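Local atomic coordinates of cellulosomal scaffoldin (Bacteroides cellulosolvens, PDB entry 1TYJ), a protein that probably serves as a cellulosome scaffold whose type II cohesin module binds dockerin modules and so gathers partner proteins into the complex. Residues Leu20-Asp25 with Ala109-Thr114; Tyr33-Lys38 with Leu86-Leu91. All coordinates share one frame; numbering follows the deposited sequence. Where two conformers were deposited one is given.

Interaction 1 (Leu20-Asp25 with Ala109-Thr114); sequences LTINVD and AVAKVT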
loop_
_atom_site.group_PDB
_atom_site.type_symbol
_atom_site.label_atom_id
_atom_site.label_comp_id
_atom_site.label_asym_id
_atom_site.label_seq_id
_atom_site.Cartn_x
_atom_site.Cartn_y
_atom_site.Cartn_z
ATOM N N LEU A 20 -6.850 -1.761 -5.002
ATOM C CA LEU A 20 -5.440 -2.043 -5.222
ATOM C C LEU A 20 -4.959 -2.938 -4.074
ATOM O O LEU A 20 -4.896 -2.492 -2.920
ATOM C CB LEU A 20 -4.664 -0.724 -5.179
ATOM C CG LEU A 20 -3.165 -0.797 -5.552
ATOM C CD1 LEU A 20 -3.028 -1.114 -7.061
ATOM C CD2 LEU A 20 -2.424 0.503 -5.210
ATOM N N THR A 21 -4.623 -4.189 -4.379
ATOM C CA THR A 21 -4.003 -5.050 -3.391
ATOM C C THR A 21 -2.488 -4.885 -3.557
ATOM O O THR A 21 -1.959 -4.943 -4.695
ATOM C CB THR A 21 -4.427 -6.494 -3.611
ATOM O OG1 THR A 21 -5.838 -6.634 -3.354
ATOM C CG2 THR A 21 -3.653 -7.428 -2.664
ATOM N N ILE A 22 -1.797 -4.626 -2.438
ATOM C CA ILE A 22 -0.349 -4.332 -2.487
ATOM C C ILE A 22 0.366 -5.499 -1.861
ATOM O O ILE A 22 0.077 -5.865 -0.709
ATOM C CB ILE A 22 0.013 -3.051 -1.728
ATOM C CG1 ILE A 22 -0.781 -1.836 -2.273
ATOM C CG2 ILE A 22 1.554 -2.819 -1.768
ATOM C CD1 ILE A 22 -0.729 -0.608 -1.368
ATOM N N ASN A 23 1.251 -6.104 -2.653
ATOM C CA ASN A 23 2.022 -7.292 -2.250
ATOM C C ASN A 23 3.511 -6.988 -2.114
ATOM O O ASN A 23 4.030 -6.046 -2.727
ATOM C CB ASN A 23 1.833 -8.405 -3.313
ATOM C CG ASN A 23 0.349 -8.700 -3.570
ATOM O OD1 ASN A 23 -0.378 -8.989 -2.650
ATOM N ND2 ASN A 23 -0.099 -8.575 -4.837
ATOM N N VAL A 24 4.206 -7.793 -1.311
ATOM C CA VAL A 24 5.654 -7.856 -1.415
ATOM C C VAL A 24 5.982 -9.256 -1.947
ATOM O O VAL A 24 5.198 -10.194 -1.765
ATOM C CB VAL A 24 6.371 -7.587 -0.082
ATOM C CG1 VAL A 24 6.099 -6.186 0.364
ATOM C CG2 VAL A 24 5.908 -8.543 1.008
ATOM N N ASP A 25 7.152 -9.405 -2.560
ATOM C CA ASP A 25 7.582 -10.736 -3.008
ATOM C C ASP A 25 9.101 -10.840 -2.803
ATOM O O ASP A 25 9.834 -9.914 -3.146
ATOM C CB ASP A 25 7.233 -10.906 -4.481
ATOM C CG ASP A 25 7.595 -12.263 -5.001
ATOM O OD1 ASP A 25 8.351 -12.322 -5.981
ATOM O OD2 ASP A 25 7.157 -13.272 -4.409
ATOM N N ALA A 109 0.168 -10.500 0.482
ATOM C CA ALA A 109 -0.458 -9.178 0.538
ATOM C C ALA A 109 -0.153 -8.484 1.872
ATOM O O ALA A 109 -0.293 -9.101 2.938
ATOM C CB ALA A 109 -1.959 -9.277 0.343
ATOM N N VAL A 110 0.246 -7.202 1.794
ATOM C CA VAL A 110 0.449 -6.385 2.983
ATOM C C VAL A 110 -0.641 -5.353 3.289
ATOM O O VAL A 110 -0.818 -4.959 4.469
ATOM C CB VAL A 110 1.840 -5.685 2.962
ATOM C CG1 VAL A 110 2.934 -6.725 2.683
ATOM C CG2 VAL A 110 1.904 -4.510 1.915
ATOM N N ALA A 111 -1.367 -4.896 2.261
ATOM C CA ALA A 111 -2.390 -3.848 2.451
ATOM C C ALA A 111 -3.269 -3.868 1.242
ATOM O O ALA A 111 -2.846 -4.343 0.159
ATOM C CB ALA A 111 -1.739 -2.458 2.566
ATOM N N LYS A 112 -4.466 -3.308 1.399
ATOM C CA LYS A 112 -5.336 -3.064 0.252
ATOM C C LYS A 112 -5.947 -1.695 0.386
ATOM O O LYS A 112 -6.367 -1.306 1.462
ATOM C CB LYS A 112 -6.465 -4.075 0.142
ATOM C CG LYS A 112 -6.018 -5.536 0.316
ATOM C CD LYS A 112 -7.197 -6.457 0.278
ATOM C CE LYS A 112 -6.732 -7.860 0.572
ATOM N NZ LYS A 112 -7.893 -8.805 0.671
ATOM N N VAL A 113 -6.055 -0.994 -0.734
ATOM C CA VAL A 113 -6.687 0.316 -0.732
ATOM C C VAL A 113 -7.788 0.286 -1.765
ATOM O O VAL A 113 -7.547 0.013 -2.942
ATOM C CB VAL A 113 -5.699 1.417 -1.110
ATOM C CG1 VAL A 113 -6.378 2.789 -1.186
ATOM C CG2 VAL A 113 -4.541 1.473 -0.138
ATOM N N THR A 114 -9.012 0.529 -1.318
ATOM C CA THR A 114 -10.156 0.624 -2.225
ATOM C C THR A 114 -10.424 2.094 -2.498
ATOM O O THR A 114 -10.327 2.941 -1.586
ATOM C CB THR A 114 -11.408 -0.035 -1.567
ATOM O OG1 THR A 114 -11.124 -1.417 -1.290
ATOM C CG2 THR A 114 -12.658 0.033 -2.456
#
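Leu20 and Val113 open an antiparallel pairing of two strands in one sheet of the cohesin beta sandwich, and the pairing is a worked example of how a classic beta bulge is accommodated. Leu20 N donates to Val113 O at 2.8 Å, and Val113 N returns a bond to Leu20 O, which also receives the CA-H of Lys112. Thr21 and Lys112 form a non-hydrogen-bonded pair whose side chains run alongside each other, pointing the same way; Thr21 OG1 rests 3.8 Å from Lys112 CG, in van der Waals contact with the aliphatic part of the lysine.

Ile22 is the residue that faces the bulge. Its N donates to Ala111 O at 2.8 Å, whereas its O takes a short bond from Val110 N, also 2.8 Å, and a weak one from Ala111 N at 3.4 Å. Two residues thus stand against one. The side chains of Ile22 and Ala111 touch strands 30-38 and 85-92 of the other sheet, while the backbones of Thr21 and Asn23 bond to strand 2-7. With chi1 at -51°, Val110 sets CG2 between its own N and carbonyl carbon, which brings this methyl within 3.5 Å of Ile22 O and against Ile22 CG2. Replacing Val110 by an alanine would probably open a gap beside Ile22 CG2 and Ile22 O.

Past the bulge the register has moved by one residue, and Asn23 pairs with Ala109, laying Asn23 OD1 3.2 Å from Ala109 CA. The side chain of Val24 then crosses that of Val110 at about a right angle, Val24 CG2 lying 3.9 Å from Val110 CG1.

Interaction 2 (Tyr33-Lys38 with Leu86-Leu91); sequences YQFNIK and LNFGRL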
loop_
_atom_site.group_PDB
_atom_site.type_symbol
_atom_site.label_atom_id
_atom_site.label_comp_id
_atom_site.label_asym_id
_atom_site.label_seq_id
_atom_site.Cartn_x
_atom_site.Cartn_y
_atom_site.Cartn_z
ATOM N N TYR A 33 6.633 -2.108 6.596
ATOM C CA TYR A 33 6.753 -1.217 5.414
ATOM C C TYR A 33 6.222 0.146 5.757
ATOM O O TYR A 33 5.481 0.325 6.744
ATOM C CB TYR A 33 5.939 -1.755 4.199
ATOM C CG TYR A 33 4.444 -1.622 4.433
ATOM C CD1 TYR A 33 3.767 -0.469 4.031
ATOM C CD2 TYR A 33 3.726 -2.591 5.151
ATOM C CE1 TYR A 33 2.406 -0.271 4.315
ATOM C CE2 TYR A 33 2.342 -2.412 5.435
ATOM C CZ TYR A 33 1.703 -1.238 5.021
ATOM O OH TYR A 33 0.365 -1.041 5.268
ATOM N N GLN A 34 6.564 1.101 4.906
ATOM C CA GLN A 34 5.865 2.391 4.855
ATOM C C GLN A 34 5.753 2.762 3.382
ATOM O O GLN A 34 6.742 2.627 2.629
ATOM C CB GLN A 34 6.640 3.476 5.616
ATOM C CG GLN A 34 5.768 4.724 5.802
ATOM C CD GLN A 34 6.428 5.793 6.626
ATOM O OE1 GLN A 34 6.987 5.518 7.668
ATOM N NE2 GLN A 34 6.329 7.029 6.168
ATOM N N PHE A 35 4.579 3.247 2.987
ATOM C CA PHE A 35 4.316 3.654 1.593
ATOM C C PHE A 35 3.850 5.094 1.503
ATOM O O PHE A 35 3.118 5.548 2.394
ATOM C CB PHE A 35 3.208 2.801 0.964
ATOM C CG PHE A 35 3.539 1.337 0.827
ATOM C CD1 PHE A 35 2.525 0.382 0.985
ATOM C CD2 PHE A 35 4.858 0.894 0.553
ATOM C CE1 PHE A 35 2.795 -0.955 0.821
ATOM C CE2 PHE A 35 5.133 -0.460 0.414
ATOM C CZ PHE A 35 4.105 -1.384 0.543
ATOM N N ASN A 36 4.275 5.786 0.435
ATOM C CA ASN A 36 3.704 7.065 0.050
ATOM C C ASN A 36 3.129 6.845 -1.351
ATOM O O ASN A 36 3.874 6.495 -2.285
ATOM C CB ASN A 36 4.791 8.147 0.010
ATOM C CG ASN A 36 4.190 9.531 -0.087
ATOM O OD1 ASN A 36 4.174 10.160 -1.170
ATOM N ND2 ASN A 36 3.611 9.981 1.010
ATOM N N ILE A 37 1.811 7.011 -1.486
ATOM C CA ILE A 37 1.074 6.676 -2.736
ATOM C C ILE A 37 0.278 7.860 -3.227
ATOM O O ILE A 37 -0.423 8.520 -2.457
ATOM C CB ILE A 37 0.139 5.458 -2.517
ATOM C CG1 ILE A 37 0.963 4.234 -2.121
ATOM C CG2 ILE A 37 -0.776 5.217 -3.748
ATOM C CD1 ILE A 37 0.108 2.976 -1.778
ATOM N N LYS A 38 0.398 8.161 -4.517
ATOM C CA LYS A 38 -0.325 9.305 -5.075
ATOM C C LYS A 38 -1.460 8.778 -5.933
ATOM O O LYS A 38 -1.327 7.753 -6.600
ATOM C CB LYS A 38 0.668 10.159 -5.886
ATOM C CG LYS A 38 0.079 11.301 -6.656
ATOM C CD LYS A 38 0.310 12.588 -5.911
ATOM C CE LYS A 38 -0.621 13.678 -6.388
ATOM N NZ LYS A 38 -2.059 13.314 -6.321
ATOM N N LEU A 86 -1.637 9.333 -0.069
ATOM C CA LEU A 86 -1.809 8.394 1.035
ATOM C C LEU A 86 -0.438 8.108 1.620
ATOM O O LEU A 86 0.497 7.851 0.889
ATOM C CB LEU A 86 -2.408 7.087 0.535
ATOM C CG LEU A 86 -3.802 7.214 -0.096
ATOM C CD1 LEU A 86 -4.163 5.920 -0.809
ATOM C CD2 LEU A 86 -4.842 7.592 0.958
ATOM N N ASN A 87 -0.318 8.068 2.946
ATOM C CA ASN A 87 0.977 7.728 3.560
ATOM C C ASN A 87 0.628 6.853 4.761
ATOM O O ASN A 87 -0.109 7.304 5.666
ATOM C CB ASN A 87 1.705 8.972 4.050
ATOM C CG ASN A 87 3.115 8.670 4.602
ATOM O OD1 ASN A 87 3.801 7.770 4.156
ATOM N ND2 ASN A 87 3.540 9.442 5.553
ATOM N N PHE A 88 1.103 5.609 4.744
ATOM C CA PHE A 88 0.747 4.705 5.828
ATOM C C PHE A 88 1.764 3.595 5.922
ATOM O O PHE A 88 2.586 3.384 5.014
ATOM C CB PHE A 88 -0.669 4.104 5.581
ATOM C CG PHE A 88 -0.793 3.353 4.251
ATOM C CD1 PHE A 88 -0.646 1.943 4.213
ATOM C CD2 PHE A 88 -1.054 4.048 3.056
ATOM C CE1 PHE A 88 -0.761 1.238 3.011
ATOM C CE2 PHE A 88 -1.142 3.360 1.840
ATOM C CZ PHE A 88 -1.009 1.959 1.807
ATOM N N GLY A 89 1.705 2.849 7.010
ATOM C CA GLY A 89 2.679 1.777 7.166
ATOM C C GLY A 89 2.231 0.865 8.288
ATOM O O GLY A 89 1.329 1.208 9.081
ATOM N N ARG A 90 2.908 -0.279 8.383
ATOM C CA ARG A 90 2.660 -1.227 9.455
ATOM C C ARG A 90 3.936 -2.007 9.700
ATOM O O ARG A 90 4.660 -2.347 8.756
ATOM C CB ARG A 90 1.510 -2.178 9.088
ATOM C CG ARG A 90 1.209 -3.238 10.187
ATOM C CD ARG A 90 -0.108 -3.948 9.837
ATOM N NE ARG A 90 -0.357 -5.109 10.692
ATOM C CZ ARG A 90 -1.121 -5.070 11.792
ATOM N NH1 ARG A 90 -1.695 -3.921 12.187
ATOM N NH2 ARG A 90 -1.330 -6.191 12.497
ATOM N N LEU A 91 4.245 -2.234 10.962
ATOM C CA LEU A 91 5.482 -2.965 11.295
ATOM C C LEU A 91 5.345 -3.757 12.580
ATOM O O LEU A 91 4.544 -3.424 13.450
ATOM C CB LEU A 91 6.664 -2.016 11.371
ATOM C CG LEU A 91 6.563 -0.928 12.411
ATOM C CD1 LEU A 91 7.097 -1.322 13.778
ATOM C CD2 LEU A 91 7.340 0.290 11.871
HETATM O O HOH W 1 6.167 9.662 6.331
#
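Phe88 O takes a hydrogen bond from Phe35 N at 2.8 Å, nearly straight (174°), and a weaker CA-H contact in which Gln34 CA lies 3.4 Å from Phe88 O. The carbonyl sits midway along a regular antiparallel pairing in a sheet of the cohesin sandwich, where Tyr33, Phe35 and Ile37 exchange backbone bonds in both directions with Arg90, Phe88 and Leu86.

These residues also share one face of the sheet, built round an aromatic cluster. Phe35 directs its edge at the face of Phe88 in an offset edge-to-face pair, centroids 5.9 Å apart and planes at 88°. Tyr33 CG lies between its own N and carbonyl carbon (chi1 71°), which folds the ring across the partner strand. One ring face then covers Arg90 N and Gly89, with Tyr33 CE1 3.5 Å from Gly89 CA, while Tyr33 OH reaches the edge of the other ring, 3.3 Å from Phe88 CD1. Ile37 CD1 packs against Phe88 CE2 at 3.8 Å. Of the Arg90 side chain it is CB that meets the Tyr33 ring, at CE2; the guanidinium group leads away to a salt bridge with Asp75.

On the other face the chemistry is polar. Gln34 NE2 makes a weak bond to Asn87 OD1 at 3.3 Å, although Asn87 OD1 also lies close to Phe35 O, an acceptor to which it is not bonded. A water accepts from Asn87 ND2 at 2.7 Å and, weakly, from Gln34 NE2. Backbone bonds and ring packing thus join the strands on the inner face, while the weak amide bond and shared water tie Gln34 to Asn87 on the other.

Interactions 1 and 2 belong to the two opposed sheets of a single cohesin beta sandwich, with centres about 11 Å apart. Along the chain the order is 20-25, 33-38, 86-91, 109-114, so the inner pair of strands is enclosed by the outer pair. Strands 17-25 and 30-38 are consecutive, and the chain passes from one sheet to the other between them. The sheets meet through side chains: Ile22 CG2 lies 3.4 Å from Phe35 CE1, Ile22 CD1 packs on Ile37 CD1, and Ala111 CB touches Tyr33 OH. The bulged pairing and the aromatic cluster therefore line one hydrophobic interior, joining sequence-distant strands in a compact module.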